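Local coordinates for succinoglycan biosynthesis protein (Bacillus cereus ATCC 14579, PDB 3B55), which binds a calcium ion and belongs to the erythromycin esterase-like family, so it is probably a hydrolase, although its substrate is not established, at residues K44-H49 and Y373-V378; K380-I385 and V431-V436; Q174-N179 and P208-M213. The protein carries 1 engineered substitution. All blocks are in the same frame, centred on the assembly; numbering follows the deposited sequence.

Contact 1: K44-H49 and Y373-V378; sequences KWLEAH and YIFGQV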
loop_
_atom_site.group_PDB
_atom_site.type_symbol
_atom_site.label_atom_id
_atom_site.label_comp_id
_atom_site.label_asym_id
_atom_site.label_seq_id
_atom_site.Cartn_x
_atom_site.Cartn_y
_atom_site.Cartn_z
ATOM N N LYS A 44 -10.078 12.369 26.929
ATOM C CA LYS A 44 -11.121 11.708 27.698
ATOM C C LYS A 44 -12.326 11.443 26.806
ATOM O O LYS A 44 -13.057 10.476 27.012
ATOM C CB LYS A 44 -11.526 12.566 28.901
ATOM C CG LYS A 44 -10.466 12.629 29.999
ATOM C CD LYS A 44 -11.016 12.087 31.311
ATOM C CE LYS A 44 -9.911 11.738 32.314
ATOM N NZ LYS A 44 -9.620 12.808 33.313
ATOM N N TRP A 45 -12.527 12.306 25.816
ATOM C CA TRP A 45 -13.633 12.154 24.872
ATOM C C TRP A 45 -13.286 10.969 23.970
ATOM O O TRP A 45 -14.157 10.185 23.588
ATOM C CB TRP A 45 -13.774 13.425 24.032
ATOM C CG TRP A 45 -14.909 13.421 23.049
ATOM C CD1 TRP A 45 -16.117 14.050 23.187
ATOM C CD2 TRP A 45 -14.933 12.785 21.763
ATOM N NE1 TRP A 45 -16.889 13.849 22.065
ATOM C CE2 TRP A 45 -16.185 13.077 21.175
ATOM C CE3 TRP A 45 -14.018 11.999 21.048
ATOM C CZ2 TRP A 45 -16.548 12.610 19.906
ATOM C CZ3 TRP A 45 -14.377 11.533 19.783
ATOM C CH2 TRP A 45 -15.631 11.842 19.226
ATOM N N LEU A 46 -12.003 10.851 23.638
ATOM C CA LEU A 46 -11.510 9.765 22.795
ATOM C C LEU A 46 -11.713 8.423 23.483
ATOM O O LEU A 46 -12.041 7.427 22.838
ATOM C CB LEU A 46 -10.020 9.949 22.507
ATOM C CG LEU A 46 -9.601 11.172 21.697
ATOM C CD1 LEU A 46 -8.090 11.299 21.720
ATOM C CD2 LEU A 46 -10.113 11.049 20.275
ATOM N N GLU A 47 -11.519 8.406 24.797
ATOM C CA GLU A 47 -11.671 7.192 25.587
ATOM C C GLU A 47 -13.126 6.720 25.618
ATOM O O GLU A 47 -13.406 5.522 25.563
ATOM C CB GLU A 47 -11.179 7.447 27.011
ATOM C CG GLU A 47 -10.374 6.305 27.598
ATOM C CD GLU A 47 -9.541 6.739 28.786
ATOM O OE1 GLU A 47 -8.959 7.843 28.731
ATOM O OE2 GLU A 47 -9.457 5.971 29.766
ATOM N N ALA A 48 -14.045 7.671 25.703
ATOM C CA ALA A 48 -15.465 7.356 25.752
ATOM C C ALA A 48 -16.022 6.902 24.405
ATOM O O ALA A 48 -17.047 6.228 24.356
ATOM C CB ALA A 48 -16.245 8.568 26.254
ATOM N N HIS A 49 -15.354 7.264 23.315
ATOM C CA HIS A 49 -15.830 6.878 21.986
ATOM C C HIS A 49 -14.969 5.824 21.301
ATOM O O HIS A 49 -15.269 5.387 20.190
ATOM C CB HIS A 49 -15.934 8.109 21.085
ATOM C CG HIS A 49 -17.074 9.012 21.437
ATOM N ND1 HIS A 49 -17.122 9.721 22.617
ATOM C CD2 HIS A 49 -18.228 9.290 20.784
ATOM C CE1 HIS A 49 -18.258 10.394 22.680
ATOM N NE2 HIS A 49 -18.947 10.148 21.580
ATOM N N TYR A 373 0.909 11.368 21.596
ATOM C CA TYR A 373 0.797 11.556 23.038
ATOM C C TYR A 373 -0.668 11.557 23.463
ATOM O O TYR A 373 -1.059 10.857 24.397
ATOM C CB TYR A 373 1.413 12.894 23.446
ATOM C CG TYR A 373 1.370 13.146 24.937
ATOM C CD1 TYR A 373 2.378 12.662 25.769
ATOM C CD2 TYR A 373 0.304 13.840 25.523
ATOM C CE1 TYR A 373 2.333 12.850 27.142
ATOM C CE2 TYR A 373 0.249 14.039 26.907
ATOM C CZ TYR A 373 1.272 13.534 27.708
ATOM O OH TYR A 373 1.236 13.690 29.073
ATOM N N ILE A 374 -1.467 12.369 22.779
ATOM C CA ILE A 374 -2.876 12.500 23.087
ATOM C C ILE A 374 -3.639 11.178 22.991
ATOM O O ILE A 374 -4.327 10.798 23.941
ATOM C CB ILE A 374 -3.488 13.603 22.210
ATOM C CG1 ILE A 374 -2.871 14.946 22.634
ATOM C CG2 ILE A 374 -5.003 13.625 22.355
ATOM C CD1 ILE A 374 -3.234 16.134 21.760
ATOM N N PHE A 375 -3.527 10.474 21.865
ATOM C CA PHE A 375 -4.196 9.180 21.733
ATOM C C PHE A 375 -3.516 8.190 22.686
ATOM O O PHE A 375 -4.121 7.213 23.126
ATOM C CB PHE A 375 -4.096 8.661 20.292
ATOM C CG PHE A 375 -5.200 9.149 19.392
ATOM C CD1 PHE A 375 -6.364 8.408 19.234
ATOM C CD2 PHE A 375 -5.085 10.367 18.725
ATOM C CE1 PHE A 375 -7.401 8.872 18.427
ATOM C CE2 PHE A 375 -6.109 10.838 17.921
ATOM C CZ PHE A 375 -7.272 10.088 17.770
ATOM N N GLY A 376 -2.254 8.459 23.005
ATOM C CA GLY A 376 -1.513 7.594 23.904
ATOM C C GLY A 376 -1.983 7.653 25.348
ATOM O O GLY A 376 -1.593 6.813 26.158
ATOM N N GLN A 377 -2.807 8.642 25.683
ATOM C CA GLN A 377 -3.311 8.759 27.046
ATOM C C GLN A 377 -4.610 7.974 27.262
ATOM O O GLN A 377 -5.122 7.910 28.383
ATOM C CB GLN A 377 -3.522 10.228 27.419
ATOM C CG GLN A 377 -2.245 11.064 27.404
ATOM C CD GLN A 377 -1.107 10.393 28.148
ATOM O OE1 GLN A 377 -0.241 9.767 27.539
ATOM N NE2 GLN A 377 -1.112 10.505 29.470
ATOM N N VAL A 378 -5.145 7.390 26.190
ATOM C CA VAL A 378 -6.361 6.590 26.301
ATOM C C VAL A 378 -5.975 5.308 27.037
ATOM O O VAL A 378 -5.005 4.654 26.663
ATOM C CB VAL A 378 -6.929 6.243 24.910
ATOM C CG1 VAL A 378 -8.046 5.215 25.039
ATOM C CG2 VAL A 378 -7.449 7.512 24.241
#
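L46 and F375 form the close-packed half of a contact between two helices, the N-terminal helix 39-49 and the end of helix 371-376, against the face of the large mixed sheet that carries F383 and Q432, near its 51-53 margin. The example illustrates how one branched side chain can serve several partners at once. L46 CD1 sits almost squarely over the F375 ring, 4.0 Å from the ring centroid and only 4° off its normal, a clear CH-pi contact. The same methyl reaches I374 CG2 at 3.9 Å, while the other branch, CD2, comes within 3.9 Å of F375 CZ. With CG anti to the carbonyl carbon (chi1 -64°) the branch heads for the second helix, and chi2 of 171° turns CD1 away from CA, over the ring. F375 and I374 also pack on W397 of helix 392-398, and F375 on F383, so this side is buried.

Around E47 and Q377 the packing opens toward solvent, and no hydrogen bond joins the two segments. Polar ties here lead to the residues that follow: E47 OE2 makes a weak hydrogen bond to K379 N, and E47 O accepts one from K380 NZ. V378 joins the two halves. Its CG2 lies 3.9 Å from L46 CB. On the outer side the E47 and V378 side chains pass alongside one another, running opposite ways, with V378 CG1 3.6 Å from E47 CG.

Contact 2: K380-I385 and V431-V436; sequences KDQFFI and VQIQKV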
loop_
_atom_site.group_PDB
_atom_site.type_symbol
_atom_site.label_atom_id
_atom_site.label_comp_id
_atom_site.label_asym_id
_atom_site.label_seq_id
_atom_site.Cartn_x
_atom_site.Cartn_y
_atom_site.Cartn_z
ATOM N N LYS A 380 -6.347 2.138 27.079
ATOM C CA LYS A 380 -6.658 0.894 26.404
ATOM C C LYS A 380 -5.440 0.484 25.584
ATOM O O LYS A 380 -4.829 1.318 24.921
ATOM C CB LYS A 380 -7.878 1.073 25.499
ATOM C CG LYS A 380 -9.167 1.436 26.228
ATOM C CD LYS A 380 -10.320 1.592 25.236
ATOM C CE LYS A 380 -11.664 1.790 25.936
ATOM N NZ LYS A 380 -11.749 3.078 26.676
ATOM N N ASP A 381 -5.085 -0.795 25.654
ATOM C CA ASP A 381 -3.938 -1.322 24.926
ATOM C C ASP A 381 -4.058 -1.062 23.427
ATOM O O ASP A 381 -3.101 -0.621 22.799
ATOM C CB ASP A 381 -3.801 -2.822 25.190
ATOM C CG ASP A 381 -3.401 -3.125 26.622
ATOM O OD1 ASP A 381 -3.868 -4.147 27.173
ATOM O OD2 ASP A 381 -2.608 -2.346 27.199
ATOM N N GLN A 382 -5.232 -1.350 22.867
ATOM C CA GLN A 382 -5.514 -1.146 21.445
ATOM C C GLN A 382 -6.984 -0.755 21.296
ATOM O O GLN A 382 -7.840 -1.216 22.055
ATOM C CB GLN A 382 -5.298 -2.427 20.626
ATOM C CG GLN A 382 -3.983 -3.151 20.832
ATOM C CD GLN A 382 -3.995 -4.013 22.064
ATOM O OE1 GLN A 382 -5.045 -4.526 22.472
ATOM N NE2 GLN A 382 -2.829 -4.197 22.661
ATOM N N PHE A 383 -7.272 0.083 20.307
ATOM C CA PHE A 383 -8.640 0.513 20.056
ATOM C C PHE A 383 -8.724 1.261 18.740
ATOM O O PHE A 383 -7.706 1.684 18.194
ATOM C CB PHE A 383 -9.133 1.436 21.178
ATOM C CG PHE A 383 -8.377 2.736 21.270
ATOM C CD1 PHE A 383 -7.183 2.818 21.983
ATOM C CD2 PHE A 383 -8.853 3.879 20.636
ATOM C CE1 PHE A 383 -6.477 4.020 22.065
ATOM C CE2 PHE A 383 -8.158 5.085 20.712
ATOM C CZ PHE A 383 -6.968 5.158 21.427
ATOM N N PHE A 384 -9.934 1.391 18.211
ATOM C CA PHE A 384 -10.108 2.155 16.995
ATOM C C PHE A 384 -11.269 3.111 17.193
ATOM O O PHE A 384 -12.029 2.989 18.161
ATOM C CB PHE A 384 -10.304 1.261 15.763
ATOM C CG PHE A 384 -11.535 0.399 15.796
ATOM C CD1 PHE A 384 -11.599 -0.729 16.613
ATOM C CD2 PHE A 384 -12.590 0.656 14.926
ATOM C CE1 PHE A 384 -12.687 -1.590 16.553
ATOM C CE2 PHE A 384 -13.684 -0.200 14.860
ATOM C CZ PHE A 384 -13.731 -1.329 15.676
ATOM N N ILE A 385 -11.398 4.075 16.294
ATOM C CA ILE A 385 -12.450 5.064 16.431
ATOM C C ILE A 385 -12.773 5.717 15.104
ATOM O O ILE A 385 -11.905 5.839 14.236
ATOM C CB ILE A 385 -12.018 6.150 17.440
ATOM C CG1 ILE A 385 -13.067 7.256 17.513
ATOM C CG2 ILE A 385 -10.658 6.705 17.044
ATOM C CD1 ILE A 385 -12.982 8.067 18.796
ATOM N N VAL A 431 -6.802 3.571 14.192
ATOM C CA VAL A 431 -6.560 2.425 15.050
ATOM C C VAL A 431 -5.293 2.721 15.838
ATOM O O VAL A 431 -4.210 2.831 15.261
ATOM C CB VAL A 431 -6.371 1.146 14.221
ATOM C CG1 VAL A 431 -5.952 -0.001 15.125
ATOM C CG2 VAL A 431 -7.665 0.820 13.487
ATOM N N GLN A 432 -5.432 2.862 17.153
ATOM C CA GLN A 432 -4.292 3.164 18.018
ATOM C C GLN A 432 -3.776 1.913 18.726
ATOM O O GLN A 432 -4.552 1.129 19.264
ATOM C CB GLN A 432 -4.696 4.210 19.072
ATOM C CG GLN A 432 -3.590 4.591 20.056
ATOM C CD GLN A 432 -2.564 5.556 19.463
ATOM O OE1 GLN A 432 -1.511 5.802 20.055
ATOM N NE2 GLN A 432 -2.878 6.120 18.301
ATOM N N ILE A 433 -2.461 1.735 18.703
ATOM C CA ILE A 433 -1.803 0.606 19.355
ATOM C C ILE A 433 -0.779 1.264 20.283
ATOM O O ILE A 433 0.231 1.814 19.831
ATOM C CB ILE A 433 -1.117 -0.303 18.310
ATOM C CG1 ILE A 433 -2.145 -0.728 17.269
ATOM C CG2 ILE A 433 -0.534 -1.550 18.981
ATOM C CD1 ILE A 433 -1.566 -1.552 16.146
ATOM N N GLN A 434 -1.059 1.221 21.581
ATOM C CA GLN A 434 -0.213 1.874 22.572
ATOM C C GLN A 434 1.212 1.351 22.723
ATOM O O GLN A 434 2.111 2.120 23.060
ATOM C CB GLN A 434 -0.939 1.889 23.920
ATOM C CG GLN A 434 -2.378 2.412 23.821
ATOM C CD GLN A 434 -2.464 3.903 23.491
ATOM O OE1 GLN A 434 -1.719 4.412 22.658
ATOM N NE2 GLN A 434 -3.394 4.602 24.141
ATOM N N LYS A 435 1.441 0.063 22.491
ATOM C CA LYS A 435 2.812 -0.436 22.586
ATOM C C LYS A 435 3.169 -1.406 21.469
ATOM O O LYS A 435 2.519 -2.431 21.276
ATOM C CB LYS A 435 3.098 -1.104 23.939
ATOM C CG LYS A 435 4.596 -1.396 24.102
ATOM C CD LYS A 435 4.959 -2.252 25.307
ATOM C CE LYS A 435 5.216 -1.413 26.550
ATOM N NZ LYS A 435 6.045 -0.221 26.234
ATOM N N VAL A 436 4.213 -1.073 20.724
ATOM C CA VAL A 436 4.655 -1.929 19.639
ATOM C C VAL A 436 6.054 -2.469 19.901
ATOM O O VAL A 436 6.787 -1.945 20.743
ATOM C CB VAL A 436 4.676 -1.175 18.291
ATOM C CG1 VAL A 436 3.297 -0.593 17.999
ATOM C CG2 VAL A 436 5.743 -0.079 18.321
HETATM O O HOH W 1 -0.474 -1.915 22.938
#
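F383 and Q432 exchange two backbone hydrogen bonds, Q432 N to F383 O at 2.8 Å and F383 N to Q432 O at 3.1 Å, which makes them an antiparallel hydrogen-bonded pair. A third bond, Q434 N to D381 O at 3.0 Å, extends the pairing to the corner at Q434, where segment 431-436 turns. D381 O has a further donor: a water bonds to it and in turn accepts K435 N at 2.8 Å, so the turn is bridged as the strands part. At the corner, Q434 NE2 is held by two carbonyls, F375 O near the end of helix 371-376 and V378 O in the loop that follows, and it lies in the plane of the F383 ring, at its edge.

The paired strands, 382-386 and 429-433, are antiparallel neighbours near one margin of an eight-stranded mixed sheet, with strand 51-53 bonded along the other side of 382-386. Over 382-385 and 431-433 their directions differ by 162°, and their faces pack differently. On one face F383 and Q432 lie side by side. With CG held between the backbone N and the carbonyl carbon (chi1 64°), the F383 ring leans toward the neighbouring strand and takes Q432 CB over its face, 3.8 Å from the centroid. The opposite face carries Q382, F384, V431 and I433. There F384 CB meets V431 CG2 at 3.5 Å, L53 touches Q382, F384 and V431, and M93 of helix 88-104 rests on Q382 and I433.

Contact 3: Q174-N179 and P208-M213; sequences QSVNEN and PVTKDM
V176 and T210 carry the direct hydrogen bonding. V176 N donates to T210 O at 2.9 Å in a nearly straight bond (167° at the hydrogen), approaching 21° out of the carbonyl plane. T210 OG1 also lies 2.9 Å from V176 O, placed there by a chi1 of 62°, but L206 O is a rival acceptor for its proton, and the hydroxyl is hydrogen-bonded to Y181 OH as well. This buried oxygen therefore has several polar neighbours. Further along, M213 N makes a weak, long bond to Q174 O.

Bridging water forms a second class: one molecule donates to N177 OD1 (2.6 Å) and to K211 O, the latter at a rather short 2.5 Å.

The two segments are connecting loops of an alpha/beta fold. Residues 174-177 lead from sheet strand 167-172 into helix 178-192. The other loop joins helix 197-206 to helix 213-217, where D212 is the N-cap and its OD1 is also bonded to T215 OG1. D117 steadies the first loop through S175 OG and N177 N. The Q174 side chain lies about 7 Å from the bound calcium ion, in the neighbourhood of the ligand E113.

Packing is of two sorts. At the exposed end the selenomethionine M213 crosses Q174, its CE 3.4 Å from Q174 OE1. In the interior V176 CB lies 3.6 Å from T210 OG1, while F265 of helix 250-268 packs against both residues.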
loop_
_atom_site.group_PDB
_atom_site.type_symbol
_atom_site.label_atom_id
_atom_site.label_comp_id
_atom_site.label_asym_id
_atom_site.label_seq_id
_atom_site.Cartn_x
_atom_site.Cartn_y
_atom_site.Cartn_z
ATOM N N GLN A 174 9.081 -0.241 -8.431
ATOM C CA GLN A 174 10.496 0.035 -8.252
ATOM C C GLN A 174 11.292 -0.799 -9.252
ATOM O O GLN A 174 12.513 -0.669 -9.366
ATOM C CB GLN A 174 10.907 -0.290 -6.816
ATOM C CG GLN A 174 9.904 0.220 -5.787
ATOM C CD GLN A 174 10.556 0.948 -4.627
ATOM O OE1 GLN A 174 11.179 1.995 -4.807
ATOM N NE2 GLN A 174 10.412 0.397 -3.426
ATOM N N SER A 175 10.580 -1.651 -9.984
ATOM C CA SER A 175 11.190 -2.514 -10.985
ATOM C C SER A 175 10.126 -3.221 -11.828
ATOM O O SER A 175 8.947 -3.251 -11.480
ATOM C CB SER A 175 12.073 -3.567 -10.310
ATOM O OG SER A 175 11.285 -4.487 -9.575
ATOM N N VAL A 176 10.560 -3.780 -12.949
ATOM C CA VAL A 176 9.687 -4.508 -13.861
ATOM C C VAL A 176 10.465 -5.746 -14.275
ATOM O O VAL A 176 11.143 -5.752 -15.310
ATOM C CB VAL A 176 9.377 -3.692 -15.122
ATOM C CG1 VAL A 176 8.512 -4.514 -16.062
ATOM C CG2 VAL A 176 8.685 -2.390 -14.742
ATOM N N ASN A 177 10.373 -6.792 -13.464
ATOM C CA ASN A 177 11.102 -8.015 -13.757
ATOM C C ASN A 177 10.587 -8.729 -14.998
ATOM O O ASN A 177 9.584 -8.343 -15.589
ATOM C CB ASN A 177 11.079 -8.941 -12.539
ATOM C CG ASN A 177 11.619 -8.258 -11.284
ATOM O OD1 ASN A 177 12.517 -7.413 -11.366
ATOM N ND2 ASN A 177 11.083 -8.623 -10.123
ATOM N N GLU A 178 11.287 -9.785 -15.379
ATOM C CA GLU A 178 10.963 -10.557 -16.565
ATOM C C GLU A 178 9.595 -11.254 -16.576
ATOM O O GLU A 178 9.017 -11.451 -17.649
ATOM C CB GLU A 178 12.090 -11.566 -16.808
ATOM C CG GLU A 178 12.193 -12.083 -18.227
ATOM C CD GLU A 178 13.531 -12.755 -18.495
ATOM O OE1 GLU A 178 13.713 -13.313 -19.601
ATOM O OE2 GLU A 178 14.403 -12.718 -17.596
ATOM N N ASN A 179 9.060 -11.622 -15.415
ATOM C CA ASN A 179 7.760 -12.292 -15.406
ATOM C C ASN A 179 6.660 -11.436 -16.022
ATOM O O ASN A 179 5.734 -11.957 -16.638
ATOM C CB ASN A 179 7.362 -12.728 -13.985
ATOM C CG ASN A 179 7.525 -11.621 -12.952
ATOM O OD1 ASN A 179 7.993 -10.519 -13.258
ATOM N ND2 ASN A 179 7.126 -11.910 -11.717
ATOM N N PRO A 208 16.585 -5.883 -19.597
ATOM C CA PRO A 208 17.801 -5.553 -18.846
ATOM C C PRO A 208 17.869 -4.173 -18.188
ATOM O O PRO A 208 18.610 -3.995 -17.223
ATOM C CB PRO A 208 18.908 -5.751 -19.880
ATOM C CG PRO A 208 18.225 -5.394 -21.160
ATOM C CD PRO A 208 16.902 -6.110 -21.017
ATOM N N VAL A 209 17.115 -3.198 -18.691
ATOM C CA VAL A 209 17.160 -1.860 -18.095
ATOM C C VAL A 209 16.058 -1.565 -17.078
ATOM O O VAL A 209 16.083 -0.524 -16.420
ATOM C CB VAL A 209 17.138 -0.756 -19.176
ATOM C CG1 VAL A 209 18.379 -0.871 -20.052
ATOM C CG2 VAL A 209 15.870 -0.858 -20.012
ATOM N N THR A 210 15.094 -2.470 -16.940
ATOM C CA THR A 210 14.024 -2.261 -15.970
ATOM C C THR A 210 14.161 -3.205 -14.778
ATOM O O THR A 210 13.266 -3.268 -13.937
ATOM C CB THR A 210 12.608 -2.460 -16.589
ATOM O OG1 THR A 210 12.466 -3.804 -17.055
ATOM C CG2 THR A 210 12.385 -1.493 -17.743
ATOM N N LYS A 211 15.267 -3.941 -14.694
ATOM C CA LYS A 211 15.442 -4.859 -13.573
ATOM C C LYS A 211 15.541 -4.137 -12.231
ATOM O O LYS A 211 15.371 -4.746 -11.176
ATOM C CB LYS A 211 16.649 -5.785 -13.795
ATOM C CG LYS A 211 17.985 -5.155 -14.181
ATOM C CD LYS A 211 19.000 -6.291 -14.400
ATOM C CE LYS A 211 20.213 -5.891 -15.234
ATOM N NZ LYS A 211 21.168 -5.013 -14.510
ATOM N N ASP A 212 15.817 -2.837 -12.279
ATOM C CA ASP A 212 15.897 -2.001 -11.085
ATOM C C ASP A 212 16.109 -0.538 -11.463
ATOM O O ASP A 212 16.739 -0.234 -12.477
ATOM C CB ASP A 212 16.984 -2.502 -10.113
ATOM C CG ASP A 212 18.387 -2.455 -10.695
ATOM O OD1 ASP A 212 18.909 -1.342 -10.913
ATOM O OD2 ASP A 212 18.960 -3.540 -10.928
HETATM N N MSE A 213 15.562 0.361 -10.649
HETATM C CA MSE A 213 15.644 1.798 -10.896
HETATM C C MSE A 213 17.034 2.334 -11.215
HETATM O O MSE A 213 17.187 3.217 -12.054
HETATM C CB MSE A 213 15.071 2.567 -9.705
HETATM C CG MSE A 213 13.628 2.245 -9.403
HETATM SE SE MSE A 213 12.895 3.433 -8.075
HETATM C CE MSE A 213 13.944 2.835 -6.562
HETATM O O HOH W 2 14.814 -6.941 -10.198
#

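Overall arrangement
Starting from the N terminus, helix 39-49 opens contact 1, which closes only at 373-378, after more than three hundred residues. Nested within that long loop is contact 3, a short local closure from 174-179 to 208-213, mostly helical in between. Contact 2 opens at 380-385, just after contact 1 has closed, and closes at 431-436, so these two stand in series and none of the loops cross. Contacts 1 and 2 touch each other and together join the N-terminal helix to late strands near one margin of the mixed sheet. Contact 3 ties the loop that follows strand 167-172, at the sheet's other margin, to the loop between helices 197-206 and 213-217, its centre about 46 Å and 39 Å from those of contacts 1 and 2.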